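Local coordinates for osmolarity sensor protein EnvZ (Escherichia coli, PDB 5XGA), which probably senses osmotic conditions as a periplasmic-sensing histidine kinase, with its periplasmic domain captured here bound to the detergent CHAPS, at residues 85-90 with 103-108; 56-61 with 107-112; 13-18 with 76-81. All coordinates share one frame; numbering follows the deposited sequence.

Contact 1 (85-90 with 103-108); sequences GPTEVR and KTWLSP. With CPS (3-[(3-cholamidopropyl)dimethylammonio]-1-propanesulfonate), chain B.
Glu88 N donates to Lys103 O at 2.8 Å in an almost straight bond (173°). Thr87 crowds the same oxygen with two of its atoms, CA in a longer CA-H...O contact and the methyl CG2, which lies 3.3 Å from Lys103 O. In return Lys103 N donates to Glu88 O, completing a hydrogen-bonded antiparallel pair. Next along, Thr87 and Thr104 form a non-hydrogen-bonded pair, their side chains side by side and pointing the same way. This is the open end of the beta hairpin made by strands 87-92 and 99-104. Past it the ladder frays: Trp105 N reaches Pro86 O only through a weak, bent bond. The chain then leaves in a type I turn from Thr104 to Ser107, and Leu106 N donates to Thr104 OG1 in an ST turn. That same Thr104 OG1 sits 2.6 Å from CPS O2, and Ser107 OG is 2.9 Å from CPS O3, so the turn holds two hydroxyls of the steroid by hydrogen bonds. The Trp105 ring turns back over the Gly85-Pro86 loop that leads into strand 87-92, because CG stands between backbone N and carbonyl carbon (chi1 77°). One face takes Pro86 CD, 3.8 Å from Trp105 CG, and the opposite face meets Leu106 CG. With an alanine here, the Pro86 ring would probably lose the indole face its CD packs on, and a gap would open beside the turn. Away from the ring, Lys103 NZ bonds to Pro108 O and to Asn58 OD1.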
loop_
_atom_site.group_PDB
_atom_site.type_symbol
_atom_site.label_atom_id
_atom_site.label_comp_id
_atom_site.label_asym_id
_atom_site.label_seq_id
_atom_site.Cartn_x
_atom_site.Cartn_y
_atom_site.Cartn_z
ATOM N N GLY A 85 1.775 -4.095 11.892
ATOM C CA GLY A 85 0.900 -5.242 12.075
ATOM C C GLY A 85 1.077 -6.229 10.936
ATOM O O GLY A 85 1.683 -5.882 9.923
ATOM N N PRO A 86 0.563 -7.468 11.099
ATOM C CA PRO A 86 0.734 -8.516 10.085
ATOM C C PRO A 86 0.164 -8.113 8.737
ATOM O O PRO A 86 -1.003 -7.708 8.627
ATOM C CB PRO A 86 -0.039 -9.702 10.669
ATOM C CG PRO A 86 0.029 -9.485 12.149
ATOM C CD PRO A 86 -0.077 -7.990 12.319
ATOM N N THR A 87 0.980 -8.266 7.704
ATOM C CA THR A 87 0.600 -7.813 6.380
ATOM C C THR A 87 1.004 -8.821 5.319
ATOM O O THR A 87 1.952 -9.587 5.501
ATOM C CB THR A 87 1.240 -6.444 6.082
ATOM O OG1 THR A 87 0.903 -5.528 7.133
ATOM C CG2 THR A 87 0.755 -5.897 4.758
ATOM N N GLU A 88 0.271 -8.825 4.209
ATOM C CA GLU A 88 0.648 -9.601 3.045
ATOM C C GLU A 88 0.774 -8.654 1.844
ATOM O O GLU A 88 -0.132 -7.878 1.581
ATOM C CB GLU A 88 -0.387 -10.696 2.767
ATOM C CG GLU A 88 -0.343 -11.304 1.368
ATOM C CD GLU A 88 0.797 -12.268 1.171
ATOM O OE1 GLU A 88 1.924 -11.929 1.578
ATOM O OE2 GLU A 88 0.569 -13.360 0.602
ATOM N N VAL A 89 1.903 -8.711 1.145
ATOM C CA VAL A 89 2.072 -7.976 -0.098
ATOM C C VAL A 89 2.289 -8.974 -1.225
ATOM O O VAL A 89 3.196 -9.804 -1.165
ATOM C CB VAL A 89 3.262 -6.993 -0.043
ATOM C CG1 VAL A 89 3.573 -6.443 -1.436
ATOM C CG2 VAL A 89 2.992 -5.852 0.980
ATOM N N ARG A 90 1.451 -8.894 -2.249
ATOM C CA ARG A 90 1.646 -9.703 -3.449
ATOM C C ARG A 90 1.815 -8.782 -4.641
ATOM O O ARG A 90 1.245 -7.682 -4.664
ATOM C CB ARG A 90 0.467 -10.653 -3.661
ATOM C CG ARG A 90 0.285 -11.658 -2.545
ATOM C CD ARG A 90 -0.651 -12.781 -2.951
ATOM N NE ARG A 90 -1.165 -13.451 -1.764
ATOM C CZ ARG A 90 -2.286 -14.158 -1.734
ATOM N NH1 ARG A 90 -3.007 -14.296 -2.840
ATOM N NH2 ARG A 90 -2.687 -14.719 -0.601
ATOM N N LYS A 103 -2.948 -6.827 1.767
ATOM C CA LYS A 103 -3.942 -7.150 2.775
ATOM C C LYS A 103 -3.303 -6.977 4.152
ATOM O O LYS A 103 -2.135 -7.325 4.341
ATOM C CB LYS A 103 -4.475 -8.582 2.584
ATOM C CG LYS A 103 -5.541 -8.970 3.605
ATOM C CD LYS A 103 -6.228 -10.287 3.269
ATOM C CE LYS A 103 -7.423 -10.073 2.330
ATOM N NZ LYS A 103 -8.226 -11.327 2.200
ATOM N N THR A 104 -4.046 -6.412 5.101
ATOM C CA THR A 104 -3.509 -6.207 6.452
ATOM C C THR A 104 -4.410 -6.782 7.512
ATOM O O THR A 104 -5.570 -7.100 7.252
ATOM C CB THR A 104 -3.305 -4.720 6.816
ATOM O OG1 THR A 104 -4.554 -4.158 7.253
ATOM C CG2 THR A 104 -2.714 -3.919 5.638
ATOM N N TRP A 105 -3.872 -6.868 8.723
ATOM C CA TRP A 105 -4.589 -7.484 9.832
ATOM C C TRP A 105 -5.817 -6.662 10.197
ATOM O O TRP A 105 -6.758 -7.184 10.797
ATOM C CB TRP A 105 -3.670 -7.638 11.048
ATOM C CG TRP A 105 -3.438 -6.348 11.803
ATOM C CD1 TRP A 105 -3.972 -6.004 13.013
ATOM C CD2 TRP A 105 -2.623 -5.240 11.397
ATOM N NE1 TRP A 105 -3.534 -4.754 13.388
ATOM C CE2 TRP A 105 -2.707 -4.261 12.413
ATOM C CE3 TRP A 105 -1.832 -4.976 10.272
ATOM C CZ2 TRP A 105 -2.033 -3.038 12.340
ATOM C CZ3 TRP A 105 -1.159 -3.763 10.200
ATOM C CH2 TRP A 105 -1.263 -2.809 11.230
ATOM N N LEU A 106 -5.794 -5.382 9.819
ATOM C CA LEU A 106 -6.868 -4.428 10.110
ATOM C C LEU A 106 -8.153 -4.703 9.330
ATOM O O LEU A 106 -9.251 -4.430 9.814
ATOM C CB LEU A 106 -6.404 -2.995 9.811
ATOM C CG LEU A 106 -5.285 -2.352 10.629
ATOM C CD1 LEU A 106 -4.775 -1.102 9.922
ATOM C CD2 LEU A 106 -5.746 -2.011 12.042
ATOM N N SER A 107 -8.021 -5.225 8.117
ATOM C CA SER A 107 -9.186 -5.516 7.283
ATOM C C SER A 107 -8.982 -6.802 6.524
ATOM O O SER A 107 -8.725 -6.784 5.322
ATOM C CB SER A 107 -9.453 -4.376 6.299
ATOM O OG SER A 107 -9.630 -3.151 6.977
ATOM N N PRO A 108 -9.097 -7.931 7.227
ATOM C CA PRO A 108 -8.745 -9.253 6.705
ATOM C C PRO A 108 -9.573 -9.699 5.507
ATOM O O PRO A 108 -9.151 -10.616 4.798
ATOM C CB PRO A 108 -8.998 -10.178 7.906
ATOM C CG PRO A 108 -9.892 -9.422 8.805
ATOM C CD PRO A 108 -9.537 -7.988 8.631
HETATM C C1 CPS B . -5.702 0.468 4.816
HETATM C C2 CPS B . -7.144 0.834 4.553
HETATM C C3 CPS B . -7.195 2.208 6.699
HETATM C C4 CPS B . -7.950 2.558 7.959
HETATM C C5 CPS B . -9.360 2.946 7.665
HETATM C C6 CPS B . -9.990 1.832 6.873
HETATM C C7 CPS B . -11.453 2.151 6.788
HETATM C C8 CPS B . -11.700 2.770 8.145
HETATM C C9 CPS B . -10.341 2.960 8.819
HETATM C C10 CPS B . -9.316 4.288 6.945
HETATM C C11 CPS B . -7.129 2.115 3.753
HETATM C C12 CPS B . -5.563 -0.887 5.485
HETATM C C13 CPS B . -6.173 -1.949 4.607
HETATM C C14 CPS B . -7.654 -1.645 4.447
HETATM C C15 CPS B . -7.836 -0.298 3.791
HETATM C C16 CPS B . -9.312 -0.035 3.541
HETATM C C17 CPS B . -10.059 0.413 4.795
HETATM C C18 CPS B . -9.311 1.532 5.550
HETATM C C19 CPS B . -7.881 1.146 5.851
HETATM C C20 CPS B . -10.346 4.162 9.788
HETATM C C21 CPS B . -8.979 4.588 10.332
HETATM C C22 CPS B . -11.329 3.952 10.935
HETATM C C23 CPS B . -11.658 5.160 11.795
HETATM C C24 CPS B . -13.061 5.018 12.374
HETATM C C25 CPS B . -15.395 5.809 12.393
HETATM C C26 CPS B . -16.345 6.789 11.676
HETATM C C27 CPS B . -17.823 6.687 12.094
HETATM C C28 CPS B . -18.265 9.021 12.309
HETATM C C29 CPS B . -18.415 8.003 10.168
HETATM C C30 CPS B . -20.078 7.419 11.759
HETATM N N1 CPS B . -14.003 5.846 11.917
HETATM N N2 CPS B . -18.659 7.799 11.599
HETATM O O1 CPS B . -13.327 4.192 13.238
HETATM O O2 CPS B . -5.907 -3.231 5.176
HETATM O O3 CPS B . -10.366 -0.715 5.615
HETATM O O4 CPS B . -7.974 1.413 8.771
#

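Contact 2 (56-61 with 107-112); sequences YSNEAA and SPNIWV. With CPS (3-[(3-cholamidopropyl)dimethylammonio]-1-propanesulfonate), chain B.
Tyr56 and Trp111 are clamped together by a matched pair of backbone bonds: Tyr56 N to Trp111 O and Trp111 N to Tyr56 O, each 2.8 Å long with an N-H...O angle of 164°. This antiparallel hydrogen-bonded pair is the tight part of the contact. On the same side of the sheet the CB atoms of Tyr56 and Trp111 meet at 4.2 Å, and Ala61, one turn into the following helix, sets its CB 3.8 Å from Trp111 CD1. Asn58 comes to the indole as well. Its CG stands anti to the carbonyl carbon (chi1 -63°), which brings OD1 to 3.4 Å from Trp111 CD1, the amide standing nearly upright to the ring; OD1 is also held by Lys103 NZ.

Beyond that pair the two chains diverge, and a water takes over: it accepts from Asn58 N at 2.9 Å and donates to Asn109 O at 2.7 Å. The Asn58 and Asn109 amides only pass obliquely on this exposed side. Ser57 starts helix 58-64 as its N-cap, OG accepting from Ala60 N at 3.2 Å. Strand 54-57 forms an outer edge of the five-stranded sheet, against strand 110-115; Trp101 and Leu66 pack on the Trp111 side, while on the other side, with Leu55, Val112 touches the CPS held by Thr104 and Ser107, and Ile110 touches a second one.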
loop_
_atom_site.group_PDB
_atom_site.type_symbol
_atom_site.label_atom_id
_atom_site.label_comp_id
_atom_site.label_asym_id
_atom_site.label_seq_id
_atom_site.Cartn_x
_atom_site.Cartn_y
_atom_site.Cartn_z
ATOM N N TYR A 56 -11.028 -4.324 -2.991
ATOM C CA TYR A 56 -11.624 -5.538 -3.551
ATOM C C TYR A 56 -12.062 -6.524 -2.479
ATOM O O TYR A 56 -11.351 -6.731 -1.503
ATOM C CB TYR A 56 -10.632 -6.248 -4.462
ATOM C CG TYR A 56 -10.462 -5.641 -5.829
ATOM C CD1 TYR A 56 -9.844 -4.408 -5.995
ATOM C CD2 TYR A 56 -10.890 -6.321 -6.957
ATOM C CE1 TYR A 56 -9.672 -3.862 -7.257
ATOM C CE2 TYR A 56 -10.730 -5.778 -8.225
ATOM C CZ TYR A 56 -10.121 -4.550 -8.368
ATOM O OH TYR A 56 -9.954 -4.019 -9.638
ATOM N N SER A 57 -13.217 -7.151 -2.676
ATOM C CA SER A 57 -13.565 -8.336 -1.893
ATOM C C SER A 57 -12.627 -9.462 -2.289
ATOM O O SER A 57 -12.013 -9.413 -3.350
ATOM C CB SER A 57 -15.018 -8.755 -2.133
ATOM O OG SER A 57 -15.189 -9.189 -3.466
ATOM N N ASN A 58 -12.524 -10.487 -1.446
ATOM C CA ASN A 58 -11.701 -11.657 -1.757
ATOM C C ASN A 58 -12.067 -12.276 -3.100
ATOM O O ASN A 58 -11.191 -12.622 -3.906
ATOM C CB ASN A 58 -11.824 -12.708 -0.643
ATOM C CG ASN A 58 -11.302 -12.200 0.685
ATOM O OD1 ASN A 58 -10.375 -11.393 0.720
ATOM N ND2 ASN A 58 -11.898 -12.657 1.782
ATOM N N GLU A 59 -13.366 -12.406 -3.341
ATOM C CA GLU A 59 -13.861 -13.036 -4.563
ATOM C C GLU A 59 -13.479 -12.206 -5.790
ATOM O O GLU A 59 -12.892 -12.727 -6.745
ATOM C CB GLU A 59 -15.382 -13.218 -4.492
ATOM C CG GLU A 59 -16.015 -13.787 -5.762
ATOM C CD GLU A 59 -17.539 -13.773 -5.721
ATOM O OE1 GLU A 59 -18.105 -13.965 -4.624
ATOM O OE2 GLU A 59 -18.167 -13.564 -6.784
ATOM N N ALA A 60 -13.796 -10.913 -5.746
ATOM C CA ALA A 60 -13.506 -9.994 -6.847
ATOM C C ALA A 60 -12.020 -9.917 -7.130
ATOM O O ALA A 60 -11.598 -9.930 -8.287
ATOM C CB ALA A 60 -14.050 -8.622 -6.536
ATOM N N ALA A 61 -11.223 -9.834 -6.069
ATOM C CA ALA A 61 -9.771 -9.769 -6.210
ATOM C C ALA A 61 -9.225 -10.964 -6.967
ATOM O O ALA A 61 -8.378 -10.823 -7.855
ATOM C CB ALA A 61 -9.111 -9.689 -4.856
ATOM N N SER A 107 -8.021 -5.225 8.117
ATOM C CA SER A 107 -9.186 -5.516 7.283
ATOM C C SER A 107 -8.982 -6.802 6.524
ATOM O O SER A 107 -8.725 -6.784 5.322
ATOM C CB SER A 107 -9.453 -4.376 6.299
ATOM O OG SER A 107 -9.630 -3.151 6.977
ATOM N N PRO A 108 -9.097 -7.931 7.227
ATOM C CA PRO A 108 -8.745 -9.253 6.705
ATOM C C PRO A 108 -9.573 -9.699 5.507
ATOM O O PRO A 108 -9.151 -10.616 4.798
ATOM C CB PRO A 108 -8.998 -10.178 7.906
ATOM C CG PRO A 108 -9.892 -9.422 8.805
ATOM C CD PRO A 108 -9.537 -7.988 8.631
ATOM N N ASN A 109 -10.723 -9.069 5.278
ATOM C CA ASN A 109 -11.571 -9.457 4.149
ATOM C C ASN A 109 -11.550 -8.465 2.978
ATOM O O ASN A 109 -12.380 -8.560 2.077
ATOM C CB ASN A 109 -13.013 -9.657 4.616
ATOM C CG ASN A 109 -13.157 -10.814 5.588
ATOM O OD1 ASN A 109 -12.671 -11.922 5.340
ATOM N ND2 ASN A 109 -13.818 -10.557 6.709
ATOM N N ILE A 110 -10.599 -7.530 2.999
ATOM C CA ILE A 110 -10.418 -6.552 1.916
ATOM C C ILE A 110 -9.019 -6.663 1.302
ATOM O O ILE A 110 -8.017 -6.686 2.024
ATOM C CB ILE A 110 -10.619 -5.088 2.414
ATOM C CG1 ILE A 110 -12.046 -4.868 2.910
ATOM C CG2 ILE A 110 -10.267 -4.078 1.323
ATOM C CD1 ILE A 110 -13.105 -5.197 1.870
ATOM N N TRP A 111 -8.950 -6.731 -0.024
ATOM C CA TRP A 111 -7.684 -6.557 -0.716
ATOM C C TRP A 111 -7.541 -5.118 -1.211
ATOM O O TRP A 111 -8.469 -4.552 -1.793
ATOM C CB TRP A 111 -7.566 -7.522 -1.894
ATOM C CG TRP A 111 -7.141 -8.902 -1.494
ATOM C CD1 TRP A 111 -7.950 -9.979 -1.280
ATOM C CD2 TRP A 111 -5.802 -9.353 -1.257
ATOM N NE1 TRP A 111 -7.197 -11.078 -0.934
ATOM C CE2 TRP A 111 -5.872 -10.718 -0.912
ATOM C CE3 TRP A 111 -4.545 -8.736 -1.305
ATOM C CZ2 TRP A 111 -4.742 -11.472 -0.606
ATOM C CZ3 TRP A 111 -3.422 -9.491 -1.012
ATOM C CH2 TRP A 111 -3.530 -10.841 -0.654
ATOM N N VAL A 112 -6.371 -4.538 -0.986
ATOM C CA VAL A 112 -6.061 -3.195 -1.472
ATOM C C VAL A 112 -5.258 -3.310 -2.762
ATOM O O VAL A 112 -4.186 -3.921 -2.770
ATOM C CB VAL A 112 -5.272 -2.388 -0.412
ATOM C CG1 VAL A 112 -4.739 -1.102 -0.988
ATOM C CG2 VAL A 112 -6.152 -2.112 0.813
HETATM C C1 CPS B . -5.702 0.468 4.816
HETATM C C2 CPS B . -7.144 0.834 4.553
HETATM C C3 CPS B . -7.195 2.208 6.699
HETATM C C4 CPS B . -7.950 2.558 7.959
HETATM C C5 CPS B . -9.360 2.946 7.665
HETATM C C6 CPS B . -9.990 1.832 6.873
HETATM C C7 CPS B . -11.453 2.151 6.788
HETATM C C8 CPS B . -11.700 2.770 8.145
HETATM C C9 CPS B . -10.341 2.960 8.819
HETATM C C10 CPS B . -9.316 4.288 6.945
HETATM C C11 CPS B . -7.129 2.115 3.753
HETATM C C12 CPS B . -5.563 -0.887 5.485
HETATM C C13 CPS B . -6.173 -1.949 4.607
HETATM C C14 CPS B . -7.654 -1.645 4.447
HETATM C C15 CPS B . -7.836 -0.298 3.791
HETATM C C16 CPS B . -9.312 -0.035 3.541
HETATM C C17 CPS B . -10.059 0.413 4.795
HETATM C C18 CPS B . -9.311 1.532 5.550
HETATM C C19 CPS B . -7.881 1.146 5.851
HETATM C C20 CPS B . -10.346 4.162 9.788
HETATM C C21 CPS B . -8.979 4.588 10.332
HETATM C C22 CPS B . -11.329 3.952 10.935
HETATM C C23 CPS B . -11.658 5.160 11.795
HETATM C C24 CPS B . -13.061 5.018 12.374
HETATM C C25 CPS B . -15.395 5.809 12.393
HETATM C C26 CPS B . -16.345 6.789 11.676
HETATM C C27 CPS B . -17.823 6.687 12.094
HETATM C C28 CPS B . -18.265 9.021 12.309
HETATM C C29 CPS B . -18.415 8.003 10.168
HETATM C C30 CPS B . -20.078 7.419 11.759
HETATM N N1 CPS B . -14.003 5.846 11.917
HETATM N N2 CPS B . -18.659 7.799 11.599
HETATM O O1 CPS B . -13.327 4.192 13.238
HETATM O O2 CPS B . -5.907 -3.231 5.176
HETATM O O3 CPS B . -10.366 -0.715 5.615
HETATM O O4 CPS B . -7.974 1.413 8.771
HETATM O O HOH W 1 -14.070 -10.418 1.003
#

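Contact 3 (13-18 with 76-81); sequences FNKVLA and SHQMAQ
Helices 13-18 and 76-81 run nearly parallel, their axes 9.5 Å apart at closest approach and crossing at -24°, with Ala18 and Met79 nearest in the backbone. Gln78 works both ends of its amide. Its chain is fully extended, CG anti to the backbone N (chi1 180°), which carries the amide across the groove to helix 13-18. There Gln78 NE2 donates to Asn14 OD1 at 2.9 Å, lying in the Asn14 carbonyl plane on a lone pair; the two side chains slide past each other in opposite directions with their amide planes turned 25° from each other. The other end, Gln78 OE1, receives Lys15 NZ at 2.9 Å, but from well above the carbonyl plane. Lys15 bends at its last two torsions to get there, and its CG also brushes OE1. Two hydrogen bonds, one at each end, therefore fix the rotation of the Gln78 amide, at the exposed margin of the interface.

Deeper in, Met79 does the apolar work. Its chain folds at chi2 and chi3, laying SD against Ala18, 3.6 Å from Ala18 CB, where the small alanine leaves room for the sulfur. The terminal methyl goes on to Leu17, with Met79 CE 3.8 Å from Leu17 CD2. The same CE lies 3.4 Å from Asn14 ND2, and that amide nitrogen, buried here, has no hydrogen-bonding partner in the model. Asn14 is thus bonded through its oxygen alone, while its nitrogen faces a methyl group.

Both helices pack on one face of the central antiparallel sheet: Met79 rests on Thr87, Val89 and Leu102, Asn14 touches Val89, and Phe13 and Leu17 reach Val100 of strand 99-104 and Val114 of strand 110-115.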
loop_
_atom_site.group_PDB
_atom_site.type_symbol
_atom_site.label_atom_id
_atom_site.label_comp_id
_atom_site.label_asym_id
_atom_site.label_seq_id
_atom_site.Cartn_x
_atom_site.Cartn_y
_atom_site.Cartn_z
ATOM N N PHE A 13 8.732 1.878 -4.517
ATOM C CA PHE A 13 7.288 2.069 -4.489
ATOM C C PHE A 13 6.693 1.488 -3.218
ATOM O O PHE A 13 5.831 2.102 -2.598
ATOM C CB PHE A 13 6.627 1.437 -5.702
ATOM C CG PHE A 13 5.140 1.629 -5.736
ATOM C CD1 PHE A 13 4.595 2.861 -6.040
ATOM C CD2 PHE A 13 4.289 0.574 -5.478
ATOM C CE1 PHE A 13 3.222 3.032 -6.083
ATOM C CE2 PHE A 13 2.916 0.742 -5.517
ATOM C CZ PHE A 13 2.387 1.967 -5.820
ATOM N N ASN A 14 7.155 0.297 -2.837
ATOM C CA ASN A 14 6.708 -0.322 -1.589
ATOM C C ASN A 14 7.002 0.564 -0.376
ATOM O O ASN A 14 6.189 0.658 0.562
ATOM C CB ASN A 14 7.371 -1.698 -1.420
ATOM C CG ASN A 14 6.665 -2.566 -0.406
ATOM O OD1 ASN A 14 7.228 -2.918 0.649
ATOM N ND2 ASN A 14 5.425 -2.930 -0.715
ATOM N N LYS A 15 8.169 1.204 -0.376
ATOM C CA LYS A 15 8.534 2.078 0.741
ATOM C C LYS A 15 7.589 3.262 0.807
ATOM O O LYS A 15 7.122 3.656 1.882
ATOM C CB LYS A 15 9.970 2.588 0.614
ATOM C CG LYS A 15 11.043 1.523 0.697
ATOM C CD LYS A 15 12.434 2.156 0.799
ATOM C CE LYS A 15 12.803 2.399 2.255
ATOM N NZ LYS A 15 12.735 1.123 3.043
ATOM N N VAL A 16 7.329 3.839 -0.360
ATOM C CA VAL A 16 6.426 4.975 -0.479
ATOM C C VAL A 16 5.019 4.602 -0.040
ATOM O O VAL A 16 4.408 5.267 0.800
ATOM C CB VAL A 16 6.387 5.486 -1.922
ATOM C CG1 VAL A 16 5.175 6.384 -2.125
ATOM C CG2 VAL A 16 7.692 6.203 -2.251
ATOM N N LEU A 17 4.518 3.518 -0.612
ATOM C CA LEU A 17 3.201 3.004 -0.277
ATOM C C LEU A 17 3.030 2.768 1.227
ATOM O O LEU A 17 2.006 3.124 1.815
ATOM C CB LEU A 17 2.969 1.707 -1.039
ATOM C CG LEU A 17 1.654 0.990 -0.826
ATOM C CD1 LEU A 17 0.517 1.867 -1.278
ATOM C CD2 LEU A 17 1.685 -0.322 -1.603
ATOM N N ALA A 18 4.032 2.157 1.842
ATOM C CA ALA A 18 3.962 1.821 3.266
ATOM C C ALA A 18 3.799 3.067 4.125
ATOM O O ALA A 18 2.948 3.121 5.020
ATOM C CB ALA A 18 5.204 1.051 3.684
ATOM N N SER A 76 6.569 -7.874 2.025
ATOM C CA SER A 76 5.541 -8.079 3.044
ATOM C C SER A 76 6.061 -7.727 4.443
ATOM O O SER A 76 5.358 -7.107 5.235
ATOM C CB SER A 76 5.031 -9.528 3.014
ATOM O OG SER A 76 4.500 -9.864 1.735
ATOM N N HIS A 77 7.281 -8.142 4.763
ATOM C CA HIS A 77 7.845 -7.819 6.078
ATOM C C HIS A 77 8.130 -6.320 6.197
ATOM O O HIS A 77 7.850 -5.695 7.228
ATOM C CB HIS A 77 9.121 -8.610 6.327
ATOM C CG HIS A 77 8.882 -9.977 6.870
ATOM N ND1 HIS A 77 8.771 -10.231 8.223
ATOM C CD2 HIS A 77 8.720 -11.169 6.250
ATOM C CE1 HIS A 77 8.559 -11.521 8.410
ATOM N NE2 HIS A 77 8.519 -12.112 7.228
ATOM N N GLN A 78 8.683 -5.752 5.128
ATOM C CA GLN A 78 8.981 -4.326 5.090
ATOM C C GLN A 78 7.690 -3.531 5.296
ATOM O O GLN A 78 7.657 -2.572 6.054
ATOM C CB GLN A 78 9.655 -3.944 3.765
ATOM C CG GLN A 78 9.995 -2.449 3.653
ATOM C CD GLN A 78 10.681 -2.067 2.339
ATOM O OE1 GLN A 78 11.787 -1.519 2.341
ATOM N NE2 GLN A 78 10.018 -2.340 1.218
ATOM N N MET A 79 6.622 -3.948 4.631
ATOM C CA MET A 79 5.321 -3.311 4.799
ATOM C C MET A 79 4.796 -3.550 6.218
ATOM O O MET A 79 4.355 -2.616 6.884
ATOM C CB MET A 79 4.332 -3.843 3.756
ATOM C CG MET A 79 2.907 -3.298 3.892
ATOM S SD MET A 79 2.746 -1.576 3.350
ATOM C CE MET A 79 3.224 -1.710 1.611
ATOM N N ALA A 80 4.867 -4.791 6.685
ATOM C CA ALA A 80 4.369 -5.120 8.034
ATOM C C ALA A 80 5.029 -4.255 9.109
ATOM O O ALA A 80 4.363 -3.752 10.024
ATOM C CB ALA A 80 4.600 -6.603 8.349
ATOM N N GLN A 81 6.340 -4.099 8.999
ATOM C CA GLN A 81 7.100 -3.307 9.963
ATOM C C GLN A 81 6.681 -1.841 9.976
ATOM O O GLN A 81 6.641 -1.224 11.032
ATOM C CB GLN A 81 8.595 -3.408 9.668
ATOM C CG GLN A 81 9.449 -3.613 10.899
ATOM C CD GLN A 81 10.615 -4.538 10.631
ATOM O OE1 GLN A 81 11.014 -4.735 9.479
ATOM N NE2 GLN A 81 11.164 -5.124 11.692
#

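Overall arrangement
Contacts 1 and 2 belong to the same antiparallel sheet, centres about 10 Å apart; they share Ser107 and Pro108 in the turn between strands 99-104 and 110-115, and Lys103 NZ joins them through Asn58 OD1. Contact 3 pairs helices 10-24 and 73-83. Its centre lies about 11 Å from that of contact 1, which follows it in the chain and touches it where Ser76 OG meets Val89 N. Contacts 2 and 3 alternate in sequence, centres about 19 Å apart, nearest atoms about 6 Å. The five-stranded antiparallel sheet is consistent with the PAS-like (PDC) periplasmic sensor domains of histidine kinases; one CHAPS molecule bridges contacts 1 and 2, and a second meets contact 2.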